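Long-range contacts in putative Type I topoisomerase (PDB 3M4A), which binds DNA and, as a type IB topoisomerase, probably relaxes it by breaking, passing and rejoining one strand without ATP: residues M127-H132 against D185-A190; A134-G139 against Q179-S184. One frame throughout, in Å; residues are numbered along the deposited sequence.

Contact 1: residues M127-H132 against D185-A190; sequences MTRLLH and DRTLAA. With ACY (acetic acid), chain D; nucleotides of chain B.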
ATOM      1  N   MET A 127       2.765  -6.092   8.525  1.00  4.41           N
ATOM      2  CA  MET A 127       2.473  -4.659   8.617  1.00  4.65           C
ATOM      3  C   MET A 127       2.216  -4.036   7.249  1.00  4.59           C
ATOM      4  O   MET A 127       1.328  -3.208   7.115  1.00  5.35           O
ATOM      5  CB  MET A 127       3.612  -3.925   9.346  1.00  4.36           C
ATOM      6  CG  MET A 127       3.718  -4.298  10.812  1.00  2.23           C
ATOM      7  SD  MET A 127       5.273  -3.747  11.550  1.00  6.88           S
ATOM      8  CE  MET A 127       4.780  -2.104  12.069  1.00  9.69           C
ATOM      9  N   THR A 128       2.974  -4.472   6.239  1.00  3.91           N
ATOM     10  CA  THR A 128       2.823  -3.993   4.868  1.00  3.77           C
ATOM     11  C   THR A 128       1.477  -4.451   4.318  1.00  3.16           C
ATOM     12  O   THR A 128       0.786  -3.690   3.645  1.00  3.12           O
ATOM     13  CB  THR A 128       3.963  -4.456   3.965  1.00  4.14           C
ATOM     14  OG1 THR A 128       5.203  -3.958   4.482  1.00  5.73           O
ATOM     15  CG2 THR A 128       3.784  -3.897   2.553  1.00  5.22           C
ATOM     16  N   ARG A 129       1.090  -5.683   4.618  1.00  2.70           N
ATOM     17  CA  ARG A 129      -0.254  -6.133   4.220  1.00  2.75           C
ATOM     18  C   ARG A 129      -1.319  -5.255   4.861  1.00  3.42           C
ATOM     19  O   ARG A 129      -2.288  -4.881   4.216  1.00  2.35           O
ATOM     20  CB  ARG A 129      -0.492  -7.616   4.531  1.00  2.91           C
ATOM     21  CG  ARG A 129      -1.862  -8.105   4.067  1.00  2.39           C
ATOM     22  CD  ARG A 129      -1.957  -9.601   4.146  1.00  2.99           C
ATOM     23  NE  ARG A 129      -1.117 -10.206   3.115  1.00  3.16           N
ATOM     24  CZ  ARG A 129      -0.962 -11.515   2.945  1.00  5.58           C
ATOM     25  NH1 ARG A 129      -1.633 -12.388   3.676  1.00  5.59           N
ATOM     26  NH2 ARG A 129      -0.169 -11.942   1.982  1.00  5.58           N
ATOM     27  N   LEU A 130      -1.159  -4.919   6.128  1.00  3.21           N
ATOM     28  CA  LEU A 130      -2.133  -4.021   6.789  1.00  3.10           C
ATOM     29  C   LEU A 130      -2.208  -2.611   6.157  1.00  3.37           C
ATOM     30  O   LEU A 130      -3.289  -2.057   6.028  1.00  3.41           O
ATOM     31  CB  LEU A 130      -1.847  -3.929   8.280  1.00  3.42           C
ATOM     32  CG  LEU A 130      -2.179  -5.217   9.044  1.00  2.52           C
ATOM     33  CD1 LEU A 130      -1.548  -5.217  10.433  1.00  4.03           C
ATOM     34  CD2 LEU A 130      -3.709  -5.370   9.124  1.00  3.11           C
ATOM     35  N   LEU A 131      -1.066  -2.059   5.756  1.00  3.92           N
ATOM     36  CA  LEU A 131      -1.049  -0.780   5.012  1.00  4.01           C
ATOM     37  C   LEU A 131      -1.841  -0.898   3.716  1.00  3.66           C
ATOM     38  O   LEU A 131      -2.614  -0.008   3.355  1.00  4.94           O
ATOM     39  CB  LEU A 131       0.380  -0.357   4.680  1.00  4.25           C
ATOM     40  CG  LEU A 131       1.352   0.018   5.785  1.00  4.94           C
ATOM     41  CD1 LEU A 131       2.789   0.199   5.257  1.00  6.37           C
ATOM     42  CD2 LEU A 131       0.867   1.259   6.548  1.00  6.96           C
ATOM     43  N   HIS A 132      -1.648  -2.020   3.018  1.00  3.71           N
ATOM     44  CA  HIS A 132      -2.266  -2.250   1.738  1.00  3.67           C
ATOM     45  C   HIS A 132      -3.777  -2.434   1.857  1.00  3.17           C
ATOM     46  O   HIS A 132      -4.536  -1.760   1.152  1.00  5.28           O
ATOM     47  CB  HIS A 132      -1.624  -3.480   1.104  1.00  4.28           C
ATOM     48  CG  HIS A 132      -2.158  -3.836  -0.257  1.00  3.48           C
ATOM     49  ND1 HIS A 132      -2.058  -5.115  -0.753  1.00  6.03           N
ATOM     50  CD2 HIS A 132      -2.774  -3.104  -1.214  1.00  5.98           C
ATOM     51  CE1 HIS A 132      -2.583  -5.157  -1.965  1.00  6.58           C
ATOM     52  NE2 HIS A 132      -3.027  -3.948  -2.272  1.00  6.34           N
ATOM     53  N   ASP A 185      -8.438 -11.430   6.177  1.00  6.06           N
ATOM     54  CA  ASP A 185      -7.407 -12.356   5.707  1.00  6.91           C
ATOM     55  C   ASP A 185      -7.032 -13.366   6.797  1.00  6.67           C
ATOM     56  O   ASP A 185      -6.782 -12.994   7.946  1.00  7.13           O
ATOM     57  CB  ASP A 185      -6.159 -11.576   5.300  1.00  7.06           C
ATOM     58  CG  ASP A 185      -5.035 -12.476   4.820  1.00  8.85           C
ATOM     59  OD1 ASP A 185      -5.235 -13.183   3.804  1.00 15.47           O
ATOM     60  OD2 ASP A 185      -3.969 -12.477   5.453  1.00  9.55           O
ATOM     61  N   ARG A 186      -7.002 -14.645   6.421  1.00  7.13           N
ATOM     62  CA  ARG A 186      -6.674 -15.734   7.336  1.00  8.03           C
ATOM     63  C   ARG A 186      -5.296 -15.581   7.948  1.00  7.33           C
ATOM     64  O   ARG A 186      -5.104 -15.850   9.152  1.00  7.63           O
ATOM     65  CB  ARG A 186      -6.705 -17.081   6.583  1.00  8.96           C
ATOM     66  CG  ARG A 186      -8.047 -17.555   6.147  1.00 12.15           C
ATOM     67  CD  ARG A 186      -7.884 -18.870   5.356  1.00 11.44           C
ATOM     68  NE  ARG A 186      -7.325 -18.702   4.002  1.00 13.53           N
ATOM     69  CZ  ARG A 186      -6.980 -19.708   3.192  1.00 13.60           C
ATOM     70  NH1 ARG A 186      -7.091 -20.960   3.591  1.00 12.05           N
ATOM     71  NH2 ARG A 186      -6.513 -19.468   1.982  1.00 13.48           N
ATOM     72  N   THR A 187      -4.328 -15.194   7.116  1.00  6.86           N
ATOM     73  CA  THR A 187      -2.927 -15.092   7.530  1.00  6.15           C
ATOM     74  C   THR A 187      -2.763 -13.975   8.552  1.00  5.59           C
ATOM     75  O   THR A 187      -2.131 -14.172   9.590  1.00  5.41           O
ATOM     76  CB  THR A 187      -2.010 -14.953   6.306  1.00  6.65           C
ATOM     77  OG1 THR A 187      -2.091 -16.183   5.574  1.00  7.49           O
ATOM     78  CG2 THR A 187      -0.561 -14.689   6.708  1.00  6.87           C
ATOM     79  N   LEU A 188      -3.391 -12.832   8.307  1.00  5.22           N
ATOM     80  CA  LEU A 188      -3.373 -11.752   9.297  1.00  5.21           C
ATOM     81  C   LEU A 188      -3.969 -12.199  10.603  1.00  5.33           C
ATOM     82  O   LEU A 188      -3.395 -11.936  11.643  1.00  5.81           O
ATOM     83  CB  LEU A 188      -4.120 -10.504   8.807  1.00  4.96           C
ATOM     84  CG  LEU A 188      -3.420  -9.669   7.725  1.00  6.54           C
ATOM     85  CD1 LEU A 188      -4.308  -8.556   7.171  1.00 10.58           C
ATOM     86  CD2 LEU A 188      -2.105  -9.076   8.240  1.00  9.08           C
ATOM     87  N   ALA A 189      -5.128 -12.866  10.563  1.00  4.74           N
ATOM     88  CA  ALA A 189      -5.773 -13.283  11.812  1.00  5.35           C
ATOM     89  C   ALA A 189      -4.918 -14.258  12.621  1.00  5.22           C
ATOM     90  O   ALA A 189      -4.727 -14.067  13.818  1.00  5.39           O
ATOM     91  CB  ALA A 189      -7.169 -13.862  11.546  1.00  4.50           C
ATOM     92  N   ALA A 190      -4.350 -15.257  11.955  1.00  6.02           N
ATOM     93  CA  ALA A 190      -3.527 -16.263  12.644  1.00  6.19           C
ATOM     94  C   ALA A 190      -2.273 -15.645  13.288  1.00  6.60           C
ATOM     95  O   ALA A 190      -1.912 -15.958  14.432  1.00  7.02           O
ATOM     96  CB  ALA A 190      -3.121 -17.346  11.664  1.00  6.86           C
TER
HETATM   97  C   ACY D 804       0.076  -7.500   0.888  1.00  8.62           C
HETATM   98  O   ACY D 804       0.416  -8.604   1.377  1.00  7.88           O
HETATM   99  OXT ACY D 804      -1.118  -7.202   0.667  1.00  7.46           O
HETATM  100  CH3 ACY D 804       1.146  -6.509   0.544  1.00  8.72           C
ATOM    101  P    DC B  10      -0.147 -15.669   1.969  1.00  5.88           P
ATOM    102  OP1  DC B  10       0.466 -14.692   1.074  1.00  5.52           O
ATOM    103  OP2  DC B  10      -1.129 -15.172   2.961  1.00  4.77           O
ATOM    104  O5'  DC B  10      -0.911 -16.724   1.054  1.00  5.68           O
ATOM    105  C5'  DC B  10      -0.209 -17.331  -0.044  1.00  6.55           C
ATOM    106  C4'  DC B  10      -1.042 -18.452  -0.616  1.00  7.53           C
ATOM    107  O4'  DC B  10      -1.148 -19.537   0.355  1.00  6.40           O
ATOM    108  C3'  DC B  10      -2.480 -18.075  -0.980  1.00  7.99           C
ATOM    109  O3'  DC B  10      -2.871 -18.730  -2.165  1.00 12.32           O
ATOM    110  C2'  DC B  10      -3.290 -18.613   0.179  1.00  7.42           C
ATOM    111  C1'  DC B  10      -2.526 -19.903   0.413  1.00  6.17           C
ATOM    112  N1   DC B  10      -2.768 -20.567   1.704  1.00  4.90           N
ATOM    113  C2   DC B  10      -2.572 -21.953   1.762  1.00  3.47           C
ATOM    114  O2   DC B  10      -2.209 -22.566   0.739  1.00  5.00           O
ATOM    115  N3   DC B  10      -2.799 -22.590   2.927  1.00  4.03           N
ATOM    116  C4   DC B  10      -3.203 -21.920   4.004  1.00  5.01           C
ATOM    117  N4   DC B  10      -3.397 -22.607   5.127  1.00  6.12           N
ATOM    118  C5   DC B  10      -3.400 -20.507   3.967  1.00  6.27           C
ATOM    119  C6   DC B  10      -3.181 -19.882   2.804  1.00  5.79           C
ATOM    120  P    DG B  11      -3.316 -17.917  -3.448  1.00 16.50           P
ATOM    121  OP1  DG B  11      -2.107 -17.206  -3.918  1.00 18.54           O
ATOM    122  OP2  DG B  11      -4.604 -17.275  -3.147  1.00 17.67           O
ATOM    123  O5'  DG B  11      -3.579 -19.132  -4.461  1.00 14.08           O
ATOM    124  C5'  DG B  11      -2.546 -19.997  -4.876  1.00 13.74           C
ATOM    125  C4'  DG B  11      -3.079 -21.400  -5.088  1.00 12.04           C
ATOM    126  O4'  DG B  11      -3.315 -22.058  -3.809  1.00 11.38           O
ATOM    127  C3'  DG B  11      -4.414 -21.453  -5.831  1.00 13.41           C
ATOM    128  O3'  DG B  11      -4.359 -22.527  -6.751  1.00 16.44           O
ATOM    129  C2'  DG B  11      -5.440 -21.633  -4.717  1.00 11.83           C
ATOM    130  C1'  DG B  11      -4.682 -22.484  -3.711  1.00  8.20           C
ATOM    131  N9   DG B  11      -5.074 -22.358  -2.303  1.00  6.63           N
ATOM    132  C8   DG B  11      -5.373 -21.210  -1.642  1.00  6.53           C
ATOM    133  N7   DG B  11      -5.656 -21.385  -0.392  1.00  7.04           N
ATOM    134  C5   DG B  11      -5.519 -22.750  -0.207  1.00  5.13           C
ATOM    135  C6   DG B  11      -5.699 -23.522   0.955  1.00  5.20           C
ATOM    136  O6   DG B  11      -6.043 -23.141   2.083  1.00  6.51           O
ATOM    137  N1   DG B  11      -5.468 -24.869   0.737  1.00  6.36           N
ATOM    138  C2   DG B  11      -5.105 -25.397  -0.489  1.00  5.47           C
ATOM    139  N2   DG B  11      -4.924 -26.728  -0.501  1.00  7.28           N
ATOM    140  N3   DG B  11      -4.935 -24.687  -1.604  1.00  6.57           N
ATOM    141  C4   DG B  11      -5.147 -23.363  -1.381  1.00  6.83           C
ATOM    142  P    DG B   9       1.342 -18.635   8.090  1.00  5.93           P
ATOM    143  OP1  DG B   9       2.040 -17.608   8.920  1.00  6.83           O
ATOM    144  OP2  DG B   9       0.016 -19.140   8.499  1.00  6.51           O
ATOM    145  O5'  DG B   9       1.200 -18.134   6.581  1.00  6.23           O
ATOM    146  C5'  DG B   9       2.306 -17.617   5.882  1.00  6.76           C
ATOM    147  C4'  DG B   9       2.107 -17.740   4.381  1.00  6.43           C
ATOM    148  O4'  DG B   9       2.053 -19.116   3.932  1.00  4.58           O
ATOM    149  C3'  DG B   9       0.785 -17.168   3.886  1.00  3.91           C
ATOM    150  O3'  DG B   9       1.024 -16.508   2.660  1.00  4.13           O
ATOM    151  C2'  DG B   9      -0.167 -18.375   3.832  1.00  4.40           C
ATOM    152  C1'  DG B   9       0.759 -19.470   3.378  1.00  4.16           C
ATOM    153  N9   DG B   9       0.554 -20.814   3.901  1.00  3.17           N
ATOM    154  C8   DG B   9       0.271 -21.150   5.187  1.00  3.42           C
ATOM    155  N7   DG B   9       0.227 -22.429   5.425  1.00  3.79           N
ATOM    156  C5   DG B   9       0.507 -22.986   4.198  1.00  3.18           C
ATOM    157  C6   DG B   9       0.607 -24.339   3.818  1.00  3.88           C
ATOM    158  O6   DG B   9       0.479 -25.360   4.500  1.00  3.78           O
ATOM    159  N1   DG B   9       0.907 -24.451   2.480  1.00  3.22           N
ATOM    160  C2   DG B   9       1.097 -23.411   1.605  1.00  3.34           C
ATOM    161  N2   DG B   9       1.388 -23.700   0.329  1.00  3.02           N
ATOM    162  N3   DG B   9       1.035 -22.144   1.958  1.00  3.50           N
ATOM    163  C4   DG B   9       0.702 -22.012   3.250  1.00  2.49           C
TER
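R129 reaches D185 and L188 because its CG stands anti to the backbone N (chi1 -178°), sending the chain off helix 127-132, and a bend at chi3 then turns the guanidinium toward the start of helix 186-190. D185, its CG likewise anti to the backbone N, carries OD2 to meet it. NH1 of R129 donates to OD2 of D185 at 2.9 Å in a salt bridge, the guanidinium and carboxylate planes standing 83° apart. D185 is also the N-cap, since L188 N donates to the same OD2 at 2.9 Å; the two donors come from opposite faces of the carboxylate, which fixes its rotation. An aspartate suits the place, short enough to cap the helix and with a carboxylate to pair with the arginine.

The same guanidinium also holds the DNA: NH1 and NH2 of R129 donate to OP2 and OP1 of DC10 of chain B at 2.9 and 3.0 Å, and T187 OG1 donates to that OP2 as well. NE of R129 points at O of a bound acetic acid molecule, probably from the crystallisation liquor, whose OXT takes a bond from ND1 of H132. R186 donates from NH1 and NH2 to O6 and N7 of DG11 of chain B, while one face of its guanidinium lies over the base of DC10 of chain B.

Beneath the polar layer, L188 lies against the R129 methylenes and slides past L130, CD1 of L188 lying 3.8 Å from CD2 of L130. The axes of 127-132 and 186-190 approach to 11.0 Å, their N-to-C directions 127° apart. Helices 91-113, 219-230 and 235-254 also pack on helix 120-134, L113 of the first against R129 itself.

Contact 2: residues A134-G139 against Q179-S184; sequences ARFRVG and QHKATS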
ATOM      1  N   ALA A 134      -5.828  -2.201   4.621  1.00  4.15           N
ATOM      2  CA  ALA A 134      -6.566  -1.395   5.596  1.00  4.07           C
ATOM      3  C   ALA A 134      -6.183   0.086   5.663  1.00  4.60           C
ATOM      4  O   ALA A 134      -6.794   0.827   6.427  1.00  5.27           O
ATOM      5  CB  ALA A 134      -6.466  -2.033   6.979  1.00  4.32           C
ATOM      6  N   ARG A 135      -5.196   0.502   4.873  1.00  4.06           N
ATOM      7  CA  ARG A 135      -4.970   1.934   4.585  1.00  4.89           C
ATOM      8  C   ARG A 135      -4.544   2.699   5.845  1.00  4.91           C
ATOM      9  O   ARG A 135      -4.856   3.888   6.027  1.00  5.47           O
ATOM     10  CB  ARG A 135      -6.201   2.537   3.916  1.00  5.26           C
ATOM     11  CG  ARG A 135      -6.540   1.874   2.585  1.00  5.65           C
ATOM     12  CD  ARG A 135      -7.958   2.168   2.097  1.00  7.24           C
ATOM     13  NE  ARG A 135      -8.992   1.659   2.994  1.00  7.99           N
ATOM     14  CZ  ARG A 135      -9.539   0.451   2.906  1.00 10.78           C
ATOM     15  NH1 ARG A 135      -9.161  -0.404   1.975  1.00 11.53           N
ATOM     16  NH2 ARG A 135     -10.478   0.095   3.767  1.00 11.52           N
ATOM     17  N   PHE A 136      -3.777   2.019   6.693  1.00  5.19           N
ATOM     18  CA  PHE A 136      -3.161   2.671   7.852  1.00  5.52           C
ATOM     19  C   PHE A 136      -2.114   3.715   7.448  1.00  6.33           C
ATOM     20  O   PHE A 136      -1.466   3.598   6.398  1.00  5.59           O
ATOM     21  CB  PHE A 136      -2.404   1.654   8.692  1.00  5.01           C
ATOM     22  CG  PHE A 136      -3.249   0.795   9.613  1.00  4.92           C
ATOM     23  CD1 PHE A 136      -3.475   1.161  10.943  1.00  5.41           C
ATOM     24  CD2 PHE A 136      -3.731  -0.433   9.179  1.00  6.20           C
ATOM     25  CE1 PHE A 136      -4.191   0.339  11.787  1.00  5.78           C
ATOM     26  CE2 PHE A 136      -4.449  -1.263  10.010  1.00  5.34           C
ATOM     27  CZ  PHE A 136      -4.696  -0.884  11.315  1.00  4.71           C
ATOM     28  N   ARG A 137      -1.938   4.701   8.321  1.00  6.53           N
ATOM     29  CA  ARG A 137      -0.712   5.498   8.358  1.00  7.49           C
ATOM     30  C   ARG A 137       0.351   4.717   9.122  1.00  7.72           C
ATOM     31  O   ARG A 137       0.036   3.927  10.011  1.00  7.94           O
ATOM     32  CB  ARG A 137      -0.971   6.822   9.080  1.00  8.07           C
ATOM     33  CG  ARG A 137      -2.013   7.714   8.457  1.00  8.92           C
ATOM     34  CD  ARG A 137      -2.198   8.913   9.360  1.00 10.11           C
ATOM     35  NE  ARG A 137      -3.160   9.897   8.901  1.00 12.48           N
ATOM     36  CZ  ARG A 137      -4.465   9.869   9.148  1.00 13.88           C
ATOM     37  NH1 ARG A 137      -5.023   8.877   9.821  1.00 16.63           N
ATOM     38  NH2 ARG A 137      -5.222  10.854   8.702  1.00 15.82           N
ATOM     39  N   VAL A 138       1.623   4.934   8.808  1.00  8.51           N
ATOM     40  CA  VAL A 138       2.693   4.219   9.491  1.00  8.85           C
ATOM     41  C   VAL A 138       2.916   4.734  10.930  1.00 10.08           C
ATOM     42  O   VAL A 138       3.128   3.953  11.853  1.00 10.45           O
ATOM     43  CB  VAL A 138       4.026   4.277   8.676  1.00  8.89           C
ATOM     44  CG1 VAL A 138       5.177   3.740   9.502  1.00  8.71           C
ATOM     45  CG2 VAL A 138       3.892   3.502   7.348  1.00  9.20           C
ATOM     46  N   GLY A 139       2.851   6.054  11.099  1.00 10.63           N
ATOM     47  CA  GLY A 139       3.082   6.684  12.399  1.00 11.51           C
ATOM     48  C   GLY A 139       4.560   6.780  12.719  1.00 12.07           C
ATOM     49  O   GLY A 139       5.409   6.355  11.939  1.00 12.34           O
ATOM     50  N   GLN A 179     -10.468   5.947  15.049  1.00 11.32           N
ATOM     51  CA  GLN A 179     -10.262   5.138  13.853  1.00 10.07           C
ATOM     52  C   GLN A 179     -10.767   3.722  14.106  1.00  8.67           C
ATOM     53  O   GLN A 179     -10.594   3.172  15.199  1.00  8.00           O
ATOM     54  CB  GLN A 179      -8.788   5.051  13.450  1.00 11.07           C
ATOM     55  CG  GLN A 179      -8.059   6.365  13.181  1.00 14.67           C
ATOM     56  CD  GLN A 179      -8.040   6.784  11.715  1.00 18.83           C
ATOM     57  OE1 GLN A 179      -7.109   7.663  11.386  1.00 22.45           O
ATOM     58  NE2 GLN A 179      -8.843   6.329  10.892  1.00 21.46           N
ATOM     59  N   HIS A 180     -11.406   3.162  13.076  1.00  7.67           N
ATOM     60  CA  HIS A 180     -11.841   1.773  13.069  0.50  6.92           C
ATOM     61  C   HIS A 180     -11.390   1.129  11.759  1.00  6.52           C
ATOM     62  O   HIS A 180     -11.640   1.674  10.684  1.00  6.61           O
ATOM     63  CB  HIS A 180     -13.366   1.731  13.204  0.50  6.98           C
ATOM     64  CG  HIS A 180     -13.884   2.615  14.302  0.50  6.05           C
ATOM     65  ND1 HIS A 180     -14.005   2.186  15.606  0.50  7.59           N
ATOM     66  CD2 HIS A 180     -14.249   3.919  14.301  0.50  7.25           C
ATOM     67  CE1 HIS A 180     -14.450   3.183  16.354  0.50  6.63           C
ATOM     68  NE2 HIS A 180     -14.603   4.245  15.589  0.50  8.03           N
ATOM     69  N   LYS A 181     -10.760  -0.035  11.851  1.00  5.50           N
ATOM     70  CA  LYS A 181     -10.301  -0.751  10.676  1.00  5.83           C
ATOM     71  C   LYS A 181     -10.519  -2.224  10.916  1.00  4.88           C
ATOM     72  O   LYS A 181     -10.573  -2.649  12.043  1.00  5.40           O
ATOM     73  CB  LYS A 181      -8.822  -0.482  10.462  1.00  5.51           C
ATOM     74  CG  LYS A 181      -8.544   1.003  10.270  1.00  7.68           C
ATOM     75  CD  LYS A 181      -7.138   1.274   9.861  1.00  8.67           C
ATOM     76  CE  LYS A 181      -6.939   2.740   9.531  1.00  9.61           C
ATOM     77  NZ  LYS A 181      -7.574   3.178   8.243  1.00 11.31           N
ATOM     78  N   ALA A 182     -10.659  -2.987   9.841  1.00  5.40           N
ATOM     79  CA  ALA A 182     -10.909  -4.425   9.983  1.00  4.09           C
ATOM     80  C   ALA A 182     -10.375  -5.162   8.783  1.00  4.08           C
ATOM     81  O   ALA A 182     -10.340  -4.628   7.682  1.00  4.89           O
ATOM     82  CB  ALA A 182     -12.400  -4.705  10.147  1.00  4.57           C
ATOM     83  N   THR A 183      -9.993  -6.416   9.006  1.00  4.56           N
ATOM     84  CA  THR A 183      -9.457  -7.274   7.932  1.00  4.51           C
ATOM     85  C   THR A 183     -10.104  -8.652   8.021  1.00  4.83           C
ATOM     86  O   THR A 183     -10.599  -9.025   9.074  1.00  5.07           O
ATOM     87  CB  THR A 183      -7.906  -7.434   8.009  1.00  5.22           C
ATOM     88  OG1 THR A 183      -7.519  -8.081   9.220  1.00  7.27           O
ATOM     89  CG2 THR A 183      -7.214  -6.055   7.898  1.00  5.60           C
ATOM     90  N   SER A 184     -10.078  -9.384   6.911  1.00  4.47           N
ATOM     91  CA  SER A 184     -10.680 -10.712   6.819  1.00  5.13           C
ATOM     92  C   SER A 184      -9.690 -11.807   6.432  1.00  6.21           C
ATOM     93  O   SER A 184     -10.070 -12.992   6.372  1.00  7.40           O
ATOM     94  CB  SER A 184     -11.862 -10.687   5.835  1.00  5.10           C
ATOM     95  OG  SER A 184     -11.464 -10.245   4.532  1.00  5.23           O
TER
HETATM   96  O   HOH W   1      -6.413   5.639   8.617  1.00 12.85           O
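The F136 ring carries K181 on one face: CD sits 3.5 Å from the ring centroid, almost on the ring normal, a CH-pi contact in which the lysine methylenes cover the aromatic. At the edge of the R137 guanidinium, near its plane, lies OE1 of Q179; the amide is turned 63° from it, and the bond from NH1 to OE1, 2.9 Å long but bent to 128°, is weak, while NH2 of R137 binds the carbonyl of G279.

K181 suits its place by joining a long apolar chain to a charged end. After an extended run across the ring, its chain bends at chi4 (-72°) and brings NZ to A134 O at 3.1 Å, nearly in line with the carbonyl. NZ thus binds a carbonyl from the last turn of helix 120-134; it also donates to a water at 2.7 Å and to the carbonyl of D277, so the buried ammonium has several oxygen partners. A methionine in its place would probably leave the A134 and D277 carbonyls without their ammonium donor. The small A134 lets the strand come near, its CB 4.2 Å from CG2 of T183.

R135, with positive phi, ends the helix, and its own side chain turns to a salt bridge with D277. Strand 178-183 is an edge strand of its three-stranded antiparallel sheet, bonded to strand 166-172, whose F169 meets the F136 ring edge-to-face; the F136 side chain thus lies between L131 of helix 120-134 and F169.

Overall arrangement
Both contacts are buried and join the same two parts of the catalytic core family region: helix 120-134 with the loop that follows it, and strand 178-183 with helix 186-196, consecutive in the chain. Their centres lie 10 Å apart, and they meet directly, L130 and L188 of contact 1 touching T183 of contact 2, and L131 packing on F136. The chemistry differs with place. Contact 1 faces the DNA, so its cationic group is shared between an acidic cap and a backbone phosphate over a leucine layer. Contact 2, about 10 Å from the nucleic acid at its nearest atoms, spends its lysine on carbonyl oxygens and an aromatic face.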